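Local coordinates for protein EST1E (Clostridium proteoclasticum, PDB 2WTM) that hydrolyses ester bonds as a promiscuous feruloyl esterase, probably through a serine nucleophile of the alpha/beta-hydrolase type, at residues A[169-172]-A[173-176]; A[239-242]-A[243-247]. All coordinates share one frame; numbering follows the deposited sequence. Where two conformers were deposited one is given.

Along the chain the two contacts come in series: contact 1 is complete before contact 2 begins, so neither nests in the other nor crosses it. Each is local and closes no long loop. Contact 1 (169-172 with 173-176) forms the turns of helix 171-176, just after the small hairpin of strands 159-162 and 166-169. This helix packs on helix 137-143 and on the second subunit. The chain then passes through strands 192-197 and 218-223 of the main sheet. Contact 2 (239-242 with 243-247) lies within helix 234-249, against helix 43-54 and strand 125-131. Contacts 1 and 2 are about 35 Å apart, centre to centre, with the middle of the chain between them.

Contact 1 (A[169-172]-A[173-176]); sequences KGNY and VRVA
Gly170 and Arg174 meet in the first turns of the short helix 171-176, which follows the hairpin of strands 159-162 and 166-169 in this alpha/beta-hydrolase. Three i to i+4 backbone bonds build the helix. Arg174 N donates to Gly170 O at 3.0 Å. Val175 N reaches Asn171 O, and Ala176 N reaches Tyr172 O. Val173 N also makes a weak bond to Gly170 O at 2.9 Å, bent to an N-H...O angle of 115°. Gly170 O thus receives two N-H groups, one well aligned and one not.

The polar ends of Asn171 and Arg174 both reach the second subunit. The two side chains cross at a slant, their amide and guanidinium planes 66° apart. Asn171 ND2 bonds to Asp91 of the second subunit. Arg174 NH1 forms a salt bridge with Asp123 of that subunit and a hydrogen bond with its Met120 O. This face of the helix therefore belongs to the dimer interface.

Tyr172 carries the apolar contacts. It has CG anti to the backbone N (chi1 176°), which carries its ring forward along the helix. There CE2 lies 4.2 Å from Ala176 CB, which approaches the ring obliquely. Tyr172 CD2 lies 4.4 Å from Val173 CG2. The ring also packs edge-to-face with His77, and its OH bonds to Gln109.

Val175 places a methyl close to a carbonyl oxygen, with CG2 3.3 Å from Asn171 O. Its side chain also packs on Met120 of the second subunit.

The aliphatic part of Arg174 lies back against Gly170 and Asn171. Its CG is 3.5 Å from Gly170 O, and its CD lies 3.8 Å from Asn171 OD1.

Contact 2 (A[239-242]-A[243-247]); sequences EAVK and EFMLE
Lys242 and Leu246, one helical turn apart, run alongside each other in the same direction. Leu246 can be followed outward from the backbone. Its CB is 3.4 Å from Lys242 O, the acceptor of the Leu246 N-H bond. CG stays at the same carbonyl, again 3.4 Å from Lys242 O. This follows from chi1 of -78°, which sets CG beside the backbone N and anti to the carbonyl carbon. At the tip, CD1 is 3.7 Å from Lys242 O and 4.1 Å from Lys242 CG. The Lys242 chain continues extended beyond CG, and both side chains touch Ile55.

Glu239 and Glu243 form a second i to i+4 pair. Glu243 CG lies 3.5 Å from Glu239 O. The carboxylates are turned 68° apart, with Glu239 OE1 4.0 Å from Glu243 OE2. These like charges probably repel, but both residues are exposed, where solvent can screen them.

On the buried side, Val241 CG1 is 4.5 Å from Met245 CG, a loose apolar contact. Both residues pack on Leu52 of helix 43-54. Met245 also touches Ile129 of strand 125-131, as does Phe244. The backbone bonds from Glu243, Phe244, Met245 and Leu246 to the residues four positions earlier are regular. Together these features are typical of an amphipathic helix packed on the central sheet of an alpha/beta-hydrolase fold.

Contact 1 (A[169-172]-A[173-176])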
loop_
_atom_site.group_PDB
_atom_site.type_symbol
_atom_site.label_atom_id
_atom_site.label_comp_id
_atom_site.label_asym_id
_atom_site.label_seq_id
_atom_site.Cartn_x
_atom_site.Cartn_y
_atom_site.Cartn_z
ATOM N N LYS A 169 4.603 10.797 -10.606
ATOM C CA LYS A 169 3.144 10.829 -10.720
ATOM C C LYS A 169 2.485 11.158 -9.407
ATOM O O LYS A 169 2.949 10.826 -8.332
ATOM C CB LYS A 169 2.620 9.511 -11.283
ATOM C CG LYS A 169 3.018 9.262 -12.715
ATOM C CD LYS A 169 2.506 8.005 -13.246
ATOM C CE LYS A 169 2.929 7.914 -14.775
ATOM N NZ LYS A 169 2.615 6.508 -15.266
ATOM N N GLY A 170 1.343 11.853 -9.463
ATOM C CA GLY A 170 0.665 12.243 -8.209
ATOM C C GLY A 170 0.113 11.068 -7.454
ATOM O O GLY A 170 -0.187 11.202 -6.264
ATOM N N ASN A 171 0.127 9.893 -8.070
ATOM C CA ASN A 171 -0.222 8.677 -7.326
ATOM C C ASN A 171 0.699 8.519 -6.084
ATOM O O ASN A 171 0.288 7.995 -5.054
ATOM C CB ASN A 171 -0.019 7.413 -8.195
ATOM C CG ASN A 171 -1.058 7.299 -9.298
ATOM O OD1 ASN A 171 -2.080 8.022 -9.250
ATOM N ND2 ASN A 171 -0.806 6.465 -10.304
ATOM N N TYR A 172 1.964 8.913 -6.193
ATOM C CA TYR A 172 2.874 8.873 -5.027
ATOM C C TYR A 172 2.145 9.588 -3.846
ATOM O O TYR A 172 2.142 9.054 -2.727
ATOM C CB TYR A 172 4.236 9.536 -5.341
ATOM C CG TYR A 172 5.145 9.589 -4.113
ATOM C CD1 TYR A 172 6.190 8.757 -3.954
ATOM C CD2 TYR A 172 4.893 10.480 -3.097
ATOM C CE1 TYR A 172 6.935 8.770 -2.812
ATOM C CE2 TYR A 172 5.620 10.510 -1.940
ATOM C CZ TYR A 172 6.674 9.666 -1.802
ATOM O OH TYR A 172 7.462 9.691 -0.655
ATOM N N VAL A 173 1.621 10.786 -4.094
ATOM C CA VAL A 173 0.910 11.582 -3.078
ATOM C C VAL A 173 -0.422 10.951 -2.619
ATOM O O VAL A 173 -0.669 10.871 -1.430
ATOM C CB VAL A 173 0.653 13.047 -3.547
ATOM C CG1 VAL A 173 -0.096 13.886 -2.502
ATOM C CG2 VAL A 173 2.022 13.667 -3.961
ATOM N N ARG A 174 -1.208 10.456 -3.580
ATOM C CA ARG A 174 -2.462 9.731 -3.245
ATOM C C ARG A 174 -2.232 8.610 -2.251
ATOM O O ARG A 174 -2.982 8.407 -1.333
ATOM C CB ARG A 174 -3.115 9.245 -4.501
ATOM C CG ARG A 174 -3.471 10.319 -5.506
ATOM C CD ARG A 174 -4.229 9.856 -6.665
ATOM N NE ARG A 174 -4.507 10.924 -7.620
ATOM C CZ ARG A 174 -5.577 11.702 -7.574
ATOM N NH1 ARG A 174 -6.479 11.519 -6.626
ATOM N NH2 ARG A 174 -5.773 12.649 -8.488
ATOM N N VAL A 175 -1.137 7.858 -2.478
ATOM C CA VAL A 175 -0.759 6.770 -1.594
ATOM C C VAL A 175 -0.236 7.285 -0.264
ATOM O O VAL A 175 -0.599 6.830 0.807
ATOM C CB VAL A 175 0.286 5.872 -2.283
ATOM C CG1 VAL A 175 0.929 4.938 -1.304
ATOM C CG2 VAL A 175 -0.341 5.120 -3.457
ATOM N N ALA A 176 0.677 8.229 -0.303
ATOM C CA ALA A 176 1.310 8.733 0.906
ATOM C C ALA A 176 0.288 9.273 1.898
ATOM O O ALA A 176 0.411 9.122 3.126
ATOM C CB ALA A 176 2.333 9.819 0.597
#

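Contact 2 (A[239-242]-A[243-247])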
loop_
_atom_site.group_PDB
_atom_site.type_symbol
_atom_site.label_atom_id
_atom_site.label_comp_id
_atom_site.label_asym_id
_atom_site.label_seq_id
_atom_site.Cartn_x
_atom_site.Cartn_y
_atom_site.Cartn_z
ATOM N N GLU A 239 29.491 5.249 14.225
ATOM C CA GLU A 239 29.753 4.832 15.622
ATOM C C GLU A 239 28.476 4.588 16.426
ATOM O O GLU A 239 28.404 3.697 17.269
ATOM C CB GLU A 239 30.646 5.851 16.352
ATOM C CG GLU A 239 32.115 5.657 16.100
ATOM C CD GLU A 239 32.580 4.211 16.372
ATOM O OE1 GLU A 239 32.505 3.687 17.533
ATOM O OE2 GLU A 239 32.963 3.594 15.355
ATOM N N ALA A 240 27.430 5.347 16.113
ATOM C CA ALA A 240 26.199 5.162 16.888
ATOM C C ALA A 240 25.502 3.838 16.508
ATOM O O ALA A 240 24.995 3.101 17.330
ATOM C CB ALA A 240 25.290 6.319 16.660
ATOM N N VAL A 241 25.510 3.561 15.209
ATOM C CA VAL A 241 24.973 2.305 14.667
ATOM C C VAL A 241 25.749 1.119 15.241
ATOM O O VAL A 241 25.184 0.157 15.705
ATOM C CB VAL A 241 25.054 2.316 13.117
ATOM C CG1 VAL A 241 24.827 0.935 12.512
ATOM C CG2 VAL A 241 24.055 3.356 12.538
ATOM N N LYS A 242 27.062 1.248 15.265
ATOM C CA LYS A 242 27.923 0.211 15.802
ATOM C C LYS A 242 27.652 -0.103 17.260
ATOM O O LYS A 242 27.452 -1.246 17.607
ATOM C CB LYS A 242 29.374 0.614 15.592
ATOM C CG LYS A 242 30.363 -0.433 16.080
ATOM C CD LYS A 242 31.804 0.157 16.192
ATOM C CE LYS A 242 32.838 -0.963 16.208
ATOM N NZ LYS A 242 34.268 -0.453 16.354
ATOM N N GLU A 243 27.584 0.923 18.109
ATOM C CA GLU A 243 27.381 0.689 19.554
ATOM C C GLU A 243 25.994 0.088 19.868
ATOM O O GLU A 243 25.809 -0.867 20.589
ATOM C CB GLU A 243 27.531 1.999 20.322
ATOM C CG GLU A 243 29.040 2.425 20.451
ATOM C CD GLU A 243 29.294 3.799 21.126
ATOM O OE1 GLU A 243 28.393 4.304 21.894
ATOM O OE2 GLU A 243 30.419 4.357 20.865
ATOM N N PHE A 244 24.958 0.636 19.011
ATOM C CA PHE A 244 23.637 0.120 19.239
ATOM C C PHE A 244 23.500 -1.327 18.843
ATOM O O PHE A 244 22.852 -2.123 19.532
ATOM C CB PHE A 244 22.632 1.049 18.474
ATOM C CG PHE A 244 21.226 0.518 18.399
ATOM C CD1 PHE A 244 20.358 0.687 19.436
ATOM C CD2 PHE A 244 20.786 -0.132 17.272
ATOM C CE1 PHE A 244 19.036 0.226 19.334
ATOM C CE2 PHE A 244 19.483 -0.636 17.175
ATOM C CZ PHE A 244 18.618 -0.412 18.223
ATOM N N MET A 245 24.096 -1.647 17.698
ATOM C CA MET A 245 24.026 -2.997 17.137
ATOM C C MET A 245 24.854 -3.998 17.943
ATOM O O MET A 245 24.393 -5.113 18.170
ATOM C CB MET A 245 24.352 -2.990 15.631
ATOM C CG MET A 245 23.133 -2.536 14.742
ATOM S SD MET A 245 21.672 -3.573 14.950
ATOM C CE MET A 245 22.228 -5.100 14.250
ATOM N N LEU A 246 25.992 -3.560 18.444
ATOM C CA LEU A 246 26.754 -4.438 19.380
ATOM C C LEU A 246 25.923 -4.771 20.576
ATOM O O LEU A 246 25.945 -5.946 21.013
ATOM C CB LEU A 246 28.069 -3.798 19.799
ATOM C CG LEU A 246 29.146 -3.893 18.787
ATOM C CD1 LEU A 246 30.312 -3.036 19.201
ATOM C CD2 LEU A 246 29.561 -5.305 18.518
ATOM N N GLU A 247 25.176 -3.801 21.130
ATOM C CA GLU A 247 24.252 -4.082 22.225
ATOM C C GLU A 247 23.170 -5.094 21.840
ATOM O O GLU A 247 22.790 -5.923 22.650
ATOM C CB GLU A 247 23.608 -2.809 22.771
ATOM C CG GLU A 247 22.490 -2.997 23.826
ATOM C CD GLU A 247 22.078 -1.700 24.527
ATOM O OE1 GLU A 247 22.796 -0.689 24.419
ATOM O OE2 GLU A 247 21.036 -1.706 25.233
#